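Local atomic coordinates of proximal thread matrix protein 1 (Mytilus galloprovincialis, PDB entry 4CN9), a protein that serves as a collagen-binding matrix protein of the mussel byssus, built of von Willebrand factor type A domains, one carrying a zinc-occupied MIDAS motif. Residues 75-80 with 170-175; 64-69 with 225-230; 81-86 with 232-237. One frame throughout, in Å; residues are numbered along the deposited sequence.

Contact 1: residues 75-80 with 170-175. With ZN (zinc ion), chain C.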
loop_
_atom_site.group_PDB
_atom_site.type_symbol
_atom_site.label_atom_id
_atom_site.label_comp_id
_atom_site.label_asym_id
_atom_site.label_seq_id
_atom_site.Cartn_x
_atom_site.Cartn_y
_atom_site.Cartn_z
ATOM N N GLN A 75 -15.808 23.918 -7.195
ATOM C CA GLN A 75 -15.111 24.318 -8.416
ATOM C C GLN A 75 -13.632 23.925 -8.357
ATOM O O GLN A 75 -13.060 23.499 -9.361
ATOM C CB GLN A 75 -15.251 25.821 -8.680
ATOM C CG GLN A 75 -14.770 26.217 -10.063
ATOM C CD GLN A 75 -15.380 25.354 -11.160
ATOM O OE1 GLN A 75 -16.596 25.313 -11.329
ATOM N NE2 GLN A 75 -14.535 24.643 -11.893
ATOM N N MET A 76 -13.024 24.072 -7.185
ATOM C CA MET A 76 -11.624 23.724 -6.998
ATOM C C MET A 76 -11.418 22.222 -7.089
ATOM O O MET A 76 -10.396 21.759 -7.599
ATOM C CB MET A 76 -11.113 24.249 -5.651
ATOM C CG MET A 76 -11.067 25.773 -5.592
ATOM S SD MET A 76 -10.303 26.460 -4.111
ATOM C CE MET A 76 -10.323 28.200 -4.536
ATOM N N MET A 77 -12.386 21.458 -6.591
ATOM C CA MET A 77 -12.325 20.003 -6.712
ATOM C C MET A 77 -12.422 19.622 -8.174
ATOM O O MET A 77 -11.674 18.784 -8.652
ATOM C CB MET A 77 -13.457 19.337 -5.921
ATOM C CG MET A 77 -13.299 19.444 -4.432
ATOM S SD MET A 77 -14.710 18.760 -3.515
ATOM C CE MET A 77 -14.461 16.999 -3.868
ATOM N N LYS A 78 -13.336 20.260 -8.896
ATOM C CA LYS A 78 -13.532 19.950 -10.303
ATOM C C LYS A 78 -12.272 20.250 -11.103
ATOM O O LYS A 78 -11.869 19.477 -11.981
ATOM C CB LYS A 78 -14.703 20.754 -10.866
ATOM C CG LYS A 78 -16.048 20.256 -10.410
ATOM C CD LYS A 78 -17.164 21.123 -10.918
ATOM C CE LYS A 78 -18.512 20.502 -10.589
ATOM N NZ LYS A 78 -19.621 21.212 -11.246
ATOM N N ASP A 79 -11.662 21.394 -10.808
ATOM C CA ASP A 79 -10.448 21.813 -11.506
ATOM C C ASP A 79 -9.312 20.826 -11.273
ATOM O O ASP A 79 -8.568 20.477 -12.198
ATOM C CB ASP A 79 -10.053 23.229 -11.074
ATOM C CG ASP A 79 -11.013 24.287 -11.607
ATOM O OD1 ASP A 79 -11.828 23.956 -12.488
ATOM O OD2 ASP A 79 -10.950 25.448 -11.154
ATOM N N PHE A 80 -9.194 20.360 -10.038
ATOM C CA PHE A 80 -8.186 19.370 -9.713
ATOM C C PHE A 80 -8.382 18.115 -10.566
ATOM O O PHE A 80 -7.418 17.560 -11.084
ATOM C CB PHE A 80 -8.229 19.040 -8.217
ATOM C CG PHE A 80 -7.241 17.995 -7.804
ATOM C CD1 PHE A 80 -5.901 18.307 -7.671
ATOM C CD2 PHE A 80 -7.646 16.692 -7.565
ATOM C CE1 PHE A 80 -4.988 17.353 -7.289
ATOM C CE2 PHE A 80 -6.734 15.729 -7.193
ATOM C CZ PHE A 80 -5.401 16.062 -7.052
ATOM N N ILE A 170 -9.169 7.036 -7.422
ATOM C CA ILE A 170 -8.712 8.183 -6.656
ATOM C C ILE A 170 -9.896 8.725 -5.846
ATOM O O ILE A 170 -10.863 9.247 -6.396
ATOM C CB ILE A 170 -8.114 9.271 -7.579
ATOM C CG1 ILE A 170 -6.853 8.725 -8.259
ATOM C CG2 ILE A 170 -7.782 10.525 -6.782
ATOM C CD1 ILE A 170 -6.473 9.402 -9.549
ATOM N N LEU A 171 -9.809 8.539 -4.537
ATOM C CA LEU A 171 -10.846 8.958 -3.594
ATOM C C LEU A 171 -10.505 10.332 -3.017
ATOM O O LEU A 171 -9.374 10.569 -2.583
ATOM C CB LEU A 171 -10.962 7.931 -2.469
ATOM C CG LEU A 171 -11.721 8.296 -1.189
ATOM C CD1 LEU A 171 -13.182 8.399 -1.460
ATOM C CD2 LEU A 171 -11.465 7.251 -0.116
ATOM N N MET A 172 -11.484 11.232 -3.036
ATOM C CA MET A 172 -11.340 12.571 -2.468
ATOM C C MET A 172 -12.441 12.786 -1.442
ATOM O O MET A 172 -13.619 12.714 -1.780
ATOM C CB MET A 172 -11.472 13.631 -3.568
ATOM C CG MET A 172 -10.480 13.477 -4.716
ATOM S SD MET A 172 -10.875 14.604 -6.098
ATOM C CE MET A 172 -10.654 16.161 -5.270
ATOM N N THR A 173 -12.076 13.063 -0.194
ATOM C CA THR A 173 -13.088 13.266 0.840
ATOM C C THR A 173 -12.705 14.318 1.882
ATOM O O THR A 173 -11.527 14.549 2.143
ATOM C CB THR A 173 -13.421 11.939 1.537
ATOM O OG1 THR A 173 -14.506 12.115 2.463
ATOM C CG2 THR A 173 -12.217 11.392 2.249
ATOM N N ASP A 174 -13.715 14.973 2.456
ATOM C CA ASP A 174 -13.488 15.898 3.554
ATOM C C ASP A 174 -14.108 15.374 4.839
ATOM O O ASP A 174 -14.310 16.131 5.801
ATOM C CB ASP A 174 -14.040 17.292 3.221
ATOM C CG ASP A 174 -15.543 17.425 3.484
ATOM O OD1 ASP A 174 -16.308 16.426 3.351
ATOM O OD2 ASP A 174 -15.954 18.558 3.822
ATOM N N GLY A 175 -14.396 14.078 4.879
ATOM C CA GLY A 175 -15.124 13.534 6.011
ATOM C C GLY A 175 -14.711 12.134 6.407
ATOM O O GLY A 175 -13.838 11.516 5.798
HETATM ZN ZN ZN C . -18.167 16.105 4.292
HETATM O O HOH W 1 -17.219 16.195 6.179
HETATM O O HOH W 2 -17.660 14.117 3.935
HETATM O O HOH W 3 -19.855 15.654 5.420
#

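Contact 2: residues 64-69 with 225-230. With ZN (zinc ion), chain C.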
loop_
_atom_site.group_PDB
_atom_site.type_symbol
_atom_site.label_atom_id
_atom_site.label_comp_id
_atom_site.label_asym_id
_atom_site.label_seq_id
_atom_site.Cartn_x
_atom_site.Cartn_y
_atom_site.Cartn_z
ATOM N N SER A 64 -22.587 17.872 2.087
ATOM C CA SER A 64 -22.947 19.271 2.308
ATOM C C SER A 64 -21.866 20.047 3.053
ATOM O O SER A 64 -21.776 21.262 2.917
ATOM C CB SER A 64 -24.267 19.356 3.088
ATOM O OG SER A 64 -24.139 18.729 4.345
ATOM N N SER A 65 -21.054 19.353 3.841
ATOM C CA SER A 65 -19.934 19.988 4.548
ATOM C C SER A 65 -19.051 20.846 3.628
ATOM O O SER A 65 -18.528 21.884 4.037
ATOM C CB SER A 65 -19.065 18.919 5.214
ATOM O OG SER A 65 -18.411 18.134 4.236
ATOM N N ILE A 66 -18.897 20.408 2.383
ATOM C CA ILE A 66 -18.031 21.075 1.434
ATOM C C ILE A 66 -18.589 22.426 1.016
ATOM O O ILE A 66 -17.844 23.403 0.912
ATOM C CB ILE A 66 -17.822 20.200 0.183
ATOM C CG1 ILE A 66 -17.150 18.889 0.603
ATOM C CG2 ILE A 66 -16.990 20.962 -0.871
ATOM C CD1 ILE A 66 -17.011 17.873 -0.490
ATOM N N GLN A 67 -19.897 22.477 0.782
ATOM C CA GLN A 67 -20.553 23.696 0.338
ATOM C C GLN A 67 -20.641 24.683 1.505
ATOM O O GLN A 67 -20.423 25.876 1.317
ATOM C CB GLN A 67 -21.943 23.377 -0.234
ATOM C CG GLN A 67 -22.769 24.591 -0.668
ATOM C CD GLN A 67 -22.189 25.314 -1.876
ATOM O OE1 GLN A 67 -21.505 24.718 -2.718
ATOM N NE2 GLN A 67 -22.455 26.615 -1.963
ATOM N N TYR A 68 -20.925 24.179 2.705
ATOM C CA TYR A 68 -20.962 25.026 3.901
ATOM C C TYR A 68 -19.618 25.708 4.136
ATOM O O TYR A 68 -19.573 26.862 4.532
ATOM C CB TYR A 68 -21.310 24.223 5.162
ATOM C CG TYR A 68 -22.706 23.649 5.202
ATOM C CD1 TYR A 68 -23.763 24.272 4.549
ATOM C CD2 TYR A 68 -22.967 22.472 5.903
ATOM C CE1 TYR A 68 -25.045 23.744 4.592
ATOM C CE2 TYR A 68 -24.238 21.940 5.950
ATOM C CZ TYR A 68 -25.276 22.578 5.290
ATOM O OH TYR A 68 -26.550 22.040 5.327
ATOM N N ASP A 69 -18.525 24.986 3.914
ATOM C CA ASP A 69 -17.202 25.528 4.193
ATOM C C ASP A 69 -16.866 26.716 3.287
ATOM O O ASP A 69 -16.350 27.732 3.747
ATOM C CB ASP A 69 -16.133 24.447 4.040
ATOM C CG ASP A 69 -14.735 24.997 4.210
ATOM O OD1 ASP A 69 -14.354 25.246 5.370
ATOM O OD2 ASP A 69 -14.024 25.183 3.192
ATOM N N ASN A 225 -4.817 20.871 3.823
ATOM C CA ASN A 225 -5.613 21.597 4.804
ATOM C C ASN A 225 -6.829 22.296 4.218
ATOM O O ASN A 225 -7.786 22.577 4.924
ATOM C CB ASN A 225 -4.738 22.618 5.542
ATOM C CG ASN A 225 -3.962 21.995 6.686
ATOM O OD1 ASN A 225 -2.745 22.165 6.795
ATOM N ND2 ASN A 225 -4.664 21.262 7.545
ATOM N N SER A 226 -6.798 22.560 2.924
ATOM C CA SER A 226 -7.862 23.306 2.286
ATOM C C SER A 226 -8.002 22.898 0.834
ATOM O O SER A 226 -7.059 22.393 0.216
ATOM C CB SER A 226 -7.568 24.802 2.359
ATOM O OG SER A 226 -6.290 25.067 1.808
ATOM N N PHE A 227 -9.190 23.131 0.294
ATOM C CA PHE A 227 -9.454 22.858 -1.111
ATOM C C PHE A 227 -8.592 23.757 -1.987
ATOM O O PHE A 227 -8.292 23.421 -3.127
ATOM C CB PHE A 227 -10.942 23.065 -1.412
ATOM C CG PHE A 227 -11.844 22.089 -0.695
ATOM C CD1 PHE A 227 -12.321 22.368 0.574
ATOM C CD2 PHE A 227 -12.197 20.885 -1.289
ATOM C CE1 PHE A 227 -13.149 21.466 1.235
ATOM C CE2 PHE A 227 -13.021 19.979 -0.632
ATOM C CZ PHE A 227 -13.490 20.267 0.624
ATOM N N SER A 228 -8.189 24.902 -1.441
ATOM C CA SER A 228 -7.347 25.850 -2.174
ATOM C C SER A 228 -5.981 25.274 -2.513
ATOM O O SER A 228 -5.349 25.695 -3.476
ATOM C CB SER A 228 -7.159 27.137 -1.366
ATOM O OG SER A 228 -8.414 27.674 -0.981
ATOM N N GLU A 229 -5.528 24.306 -1.724
ATOM C CA GLU A 229 -4.198 23.739 -1.906
ATOM C C GLU A 229 -4.188 22.392 -2.628
ATOM O O GLU A 229 -3.138 21.764 -2.751
ATOM C CB GLU A 229 -3.515 23.593 -0.555
ATOM C CG GLU A 229 -3.274 24.913 0.140
ATOM C CD GLU A 229 -2.589 24.730 1.471
ATOM O OE1 GLU A 229 -3.090 23.933 2.293
ATOM O OE2 GLU A 229 -1.542 25.368 1.692
ATOM N N LEU A 230 -5.337 21.958 -3.128
ATOM C CA LEU A 230 -5.411 20.683 -3.828
ATOM C C LEU A 230 -4.350 20.560 -4.895
ATOM O O LEU A 230 -3.773 19.490 -5.083
ATOM C CB LEU A 230 -6.778 20.496 -4.488
ATOM C CG LEU A 230 -7.735 19.646 -3.670
ATOM C CD1 LEU A 230 -9.097 19.675 -4.312
ATOM C CD2 LEU A 230 -7.212 18.203 -3.516
HETATM ZN ZN ZN C . -18.167 16.105 4.292
HETATM O O HOH W 2 -17.660 14.117 3.935
HETATM O O HOH W 3 -19.855 15.654 5.420
HETATM O O HOH W 1 -17.219 16.195 6.179
#

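Contact 3: residues 81-86 with 232-237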
loop_
_atom_site.group_PDB
_atom_site.type_symbol
_atom_site.label_atom_id
_atom_site.label_comp_id
_atom_site.label_asym_id
_atom_site.label_seq_id
_atom_site.Cartn_x
_atom_site.Cartn_y
_atom_site.Cartn_z
ATOM N N VAL A 81 -9.631 17.682 -10.730
ATOM C CA VAL A 81 -9.907 16.454 -11.473
ATOM C C VAL A 81 -9.633 16.664 -12.961
ATOM O O VAL A 81 -9.131 15.779 -13.640
ATOM C CB VAL A 81 -11.357 15.967 -11.242
ATOM C CG1 VAL A 81 -11.657 14.732 -12.077
ATOM C CG2 VAL A 81 -11.574 15.676 -9.758
ATOM N N LYS A 82 -9.947 17.857 -13.457
ATOM C CA LYS A 82 -9.594 18.226 -14.821
ATOM C C LYS A 82 -8.094 18.133 -15.058
ATOM O O LYS A 82 -7.651 17.683 -16.110
ATOM C CB LYS A 82 -10.062 19.644 -15.121
ATOM C CG LYS A 82 -11.539 19.777 -15.258
ATOM C CD LYS A 82 -11.922 21.211 -15.618
ATOM C CE LYS A 82 -13.423 21.380 -15.573
ATOM N NZ LYS A 82 -13.831 22.803 -15.670
ATOM N N GLU A 83 -7.312 18.570 -14.080
ATOM C CA GLU A 83 -5.867 18.518 -14.194
ATOM C C GLU A 83 -5.357 17.071 -14.237
ATOM O O GLU A 83 -4.411 16.760 -14.959
ATOM C CB GLU A 83 -5.233 19.305 -13.045
ATOM C CG GLU A 83 -5.486 20.807 -13.192
ATOM C CD GLU A 83 -5.249 21.578 -11.916
ATOM O OE1 GLU A 83 -4.648 21.021 -10.981
ATOM O OE2 GLU A 83 -5.669 22.749 -11.847
ATOM N N LEU A 84 -6.004 16.189 -13.479
ATOM C CA LEU A 84 -5.712 14.753 -13.546
ATOM C C LEU A 84 -5.928 14.214 -14.949
ATOM O O LEU A 84 -5.074 13.519 -15.492
ATOM C CB LEU A 84 -6.616 13.978 -12.583
ATOM C CG LEU A 84 -6.408 14.300 -11.103
ATOM C CD1 LEU A 84 -7.458 13.618 -10.239
ATOM C CD2 LEU A 84 -5.000 13.890 -10.681
ATOM N N VAL A 85 -7.089 14.508 -15.516
ATOM C CA VAL A 85 -7.408 14.074 -16.866
ATOM C C VAL A 85 -6.302 14.469 -17.846
ATOM O O VAL A 85 -5.866 13.667 -18.674
ATOM C CB VAL A 85 -8.729 14.670 -17.336
ATOM C CG1 VAL A 85 -8.925 14.429 -18.835
ATOM C CG2 VAL A 85 -9.889 14.086 -16.531
ATOM N N ASP A 86 -5.836 15.706 -17.732
ATOM C CA ASP A 86 -4.820 16.244 -18.644
ATOM C C ASP A 86 -3.424 15.723 -18.344
ATOM O O ASP A 86 -2.478 16.053 -19.053
ATOM C CB ASP A 86 -4.830 17.783 -18.601
ATOM C CG ASP A 86 -5.923 18.383 -19.476
ATOM O OD1 ASP A 86 -6.503 17.644 -20.305
ATOM O OD2 ASP A 86 -6.208 19.590 -19.342
ATOM N N THR A 232 -1.440 21.450 -5.083
ATOM C CA THR A 232 -0.104 21.089 -4.625
ATOM C C THR A 232 0.068 19.568 -4.521
ATOM O O THR A 232 1.167 19.079 -4.288
ATOM C CB THR A 232 0.246 21.747 -3.273
ATOM O OG1 THR A 232 -0.559 21.199 -2.225
ATOM C CG2 THR A 232 0.047 23.258 -3.337
ATOM N N LEU A 233 -1.013 18.819 -4.713
ATOM C CA LEU A 233 -0.938 17.370 -4.598
ATOM C C LEU A 233 -0.888 16.705 -5.963
ATOM O O LEU A 233 -0.713 15.492 -6.051
ATOM C CB LEU A 233 -2.139 16.819 -3.814
ATOM C CG LEU A 233 -2.387 17.341 -2.394
ATOM C CD1 LEU A 233 -3.615 16.660 -1.815
ATOM C CD2 LEU A 233 -1.184 17.131 -1.482
ATOM N N LEU A 234 -1.045 17.481 -7.033
ATOM C CA LEU A 234 -1.177 16.898 -8.371
ATOM C C LEU A 234 -0.018 15.970 -8.723
ATOM O O LEU A 234 -0.227 14.818 -9.153
ATOM C CB LEU A 234 -1.316 17.993 -9.441
ATOM C CG LEU A 234 -1.606 17.506 -10.859
ATOM C CD1 LEU A 234 -2.881 16.665 -10.916
ATOM C CD2 LEU A 234 -1.715 18.694 -11.823
ATOM N N LYS A 235 1.202 16.457 -8.544
ATOM C CA LYS A 235 2.375 15.675 -8.942
ATOM C C LYS A 235 2.445 14.357 -8.175
ATOM O O LYS A 235 2.715 13.303 -8.757
ATOM C CB LYS A 235 3.672 16.469 -8.741
ATOM C CG LYS A 235 4.919 15.615 -8.917
ATOM C CD LYS A 235 6.194 16.448 -8.957
ATOM C CE LYS A 235 7.408 15.594 -9.323
ATOM N NZ LYS A 235 7.584 14.416 -8.424
ATOM N N LEU A 236 2.193 14.433 -6.875
ATOM C CA LEU A 236 2.180 13.261 -6.008
ATOM C C LEU A 236 1.127 12.229 -6.431
ATOM O O LEU A 236 1.379 11.028 -6.406
ATOM C CB LEU A 236 1.918 13.694 -4.564
ATOM C CG LEU A 236 3.034 14.507 -3.902
ATOM C CD1 LEU A 236 2.596 15.056 -2.549
ATOM C CD2 LEU A 236 4.277 13.658 -3.740
ATOM N N VAL A 237 -0.054 12.696 -6.814
ATOM C CA VAL A 237 -1.115 11.796 -7.213
ATOM C C VAL A 237 -0.754 11.095 -8.506
ATOM O O VAL A 237 -0.957 9.897 -8.640
ATOM C CB VAL A 237 -2.466 12.531 -7.350
ATOM C CG1 VAL A 237 -3.514 11.631 -7.977
ATOM C CG2 VAL A 237 -2.938 13.020 -5.990
#

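Contact 1: residues 75-80 with 170-175
Met-77 and Phe-80, one turn apart on helix 73-85, meet Met-172 of strand 166-173, a central parallel strand of the Rossmann-like alpha/beta fold of a von Willebrand factor type A domain. All three residues are buried and no hydrogen bond crosses between the segments, so the contact is apolar packing. The two methionine side chains run antiparallel to one another and approach through their terminal methyls, Met-77 CE lying 4.1 Å from Met-172 CE. Both chains bend at their last torsion; in Met-172 the turn (chi3 63°) swings CE off the strand toward the helix. Met-172 CE also approaches the Phe-80 ring obliquely, 3.8 Å from Phe-80 CD2. Met-172 SD, 5.3 Å from the centroid of the Phe-80 ring and 74° off its normal, makes an oblique Met-aromatic contact. Val-58 and Ile-200 of the adjoining strands also touch Met-172.

Polar bonding gathers at the C-terminal end of the strand. Thr-173 OG1 accepts from Gly-175 N at 3.1 Å, an ST turn, and is also hydrogen-bonded to Asp-61. The turn carries Asp-174 from the strand end into the MIDAS site, where Ser-63, Ser-65 and three waters share the zinc with Asp-174. One of these waters donates to Asp-174 O at 2.9 Å, while Asp-174 OD1 binds the zinc at 2.1 Å.

Contact 2: residues 64-69 with 225-230
The Phe-227 ring is met obliquely by both residues that reach it from helix 64-69. Ile-66 comes at the far end of the ring, with Ile-66 CG2 and CG1 each 3.9 Å from Phe-227 CZ, and the two side chains lie roughly perpendicular. Asp-69 OD2 lies 4.2 Å from Phe-227 CD1, on the part of the ring nearer its CB.

The ring reaches this position because Phe-227 CG stands opposite its own carbonyl carbon (chi1 -65°), at the start of a 3-10 segment. Two successive backbone bonds that each span three residues, Glu-229 N to Ser-226 O (3.1 Å) and Leu-230 N to Phe-227 O (3.3 Å), fit the 3-10 turn, and Ser-226 OG gives only a weak bond to Glu-229 OE1. Phe-227 also touches Met-77 and Asn-73 of helix 73-85 and Ile-202 of strand 195-202, so the ring sits where three elements meet. Asp-69 does not depend on the ring for its polar bonding: its OD2 is hydrogen-bonded to Asn-73 ND2, which also serves the carbonyl of Ile-66.

Next to Ile-66, Ser-65 OG binds the zinc at 2.0 Å, alongside Ser-63, Asp-174 and three waters, as part of the MIDAS motif. Neighbouring residues of the short helix thus do different work: Ser-65 binds the metal, while Ile-66 packs on Phe-227 and also touches Asp-174. The metal would probably polarise the Ser-65 hydroxyl, whereas Ile-66 and Phe-227 form an apolar patch beside the site, bordered by a carboxylate whose polar bond is made elsewhere.

Contact 3: residues 81-86 with 232-237
Leu-234 and Leu-84 reach each other by different first torsions: CG of Leu-234 lies opposite its backbone nitrogen (chi1 -174°), and CG of Leu-84 lies opposite its carbonyl carbon (chi1 -64°). The second torsion of Leu-234 (chi2 57°) turns CD1 aside to Leu-84 and leaves CD2 extended toward Glu-83; the two leucine side chains point past one another with opposed directions. Leu-84 CD2 is 3.5 Å from Leu-234 CD1, tighter than usual van der Waals contact, which marks close packing at this point. The other branch of Leu-234 turns to the helix residue before Leu-84, with Leu-234 CD2 3.8 Å from Glu-83 CB and also 3.8 Å from Glu-83 OE1. These two side chains cross obliquely, and the aliphatic base of the glutamate contributes to the contact together with one carboxylate oxygen.

One turn beyond Leu-234, Val-237 adds a second apolar partner: Val-237 CG1 lies 3.8 Å from the same CD2 of Leu-84. That one methyl thus touches two residues of the opposing helix. With an alanine in place of Leu-234, both branch methyls would be gone, which would probably leave Leu-84 CD2 with Val-237 alone across the contact and open a gap beside Glu-83 CB.

No hydrogen bond joins the segments. Val-237 also rests on Leu-222 and Ile-200 of the sheet, while Val-81 and Val-85 touch Phe-101 of strand 100-106. The arrangement is that of two neighbouring helices on one face of the central sheet, the first long helix and the last helix of a von Willebrand factor type A domain.

In the fold
All three contacts belong to one von Willebrand factor type A domain. Contacts 1 and 3 share helix 73-85, using successive parts of it, and their centres lie about 10 Å apart; contact 2 uses the preceding helix 64-69. Contact 1 is wholly buried, contact 2 mostly so with one exposed residue, Asp-69, and contact 3 only partly buried. Contacts 1 and 2 meet at the zinc and through packing of Met-77 SD against Phe-227 CE2 at 3.6 Å, with a probable hydrogen bond between Asp-174 OD2 and Ser-65 OG. Contact 3, away from this metal, packs mainly branched aliphatic groups, with the stem and one oxygen of Glu-83, whereas contacts 1 and 2 set methionine, isoleucine and aromatic groups beside metal-binding polar ones.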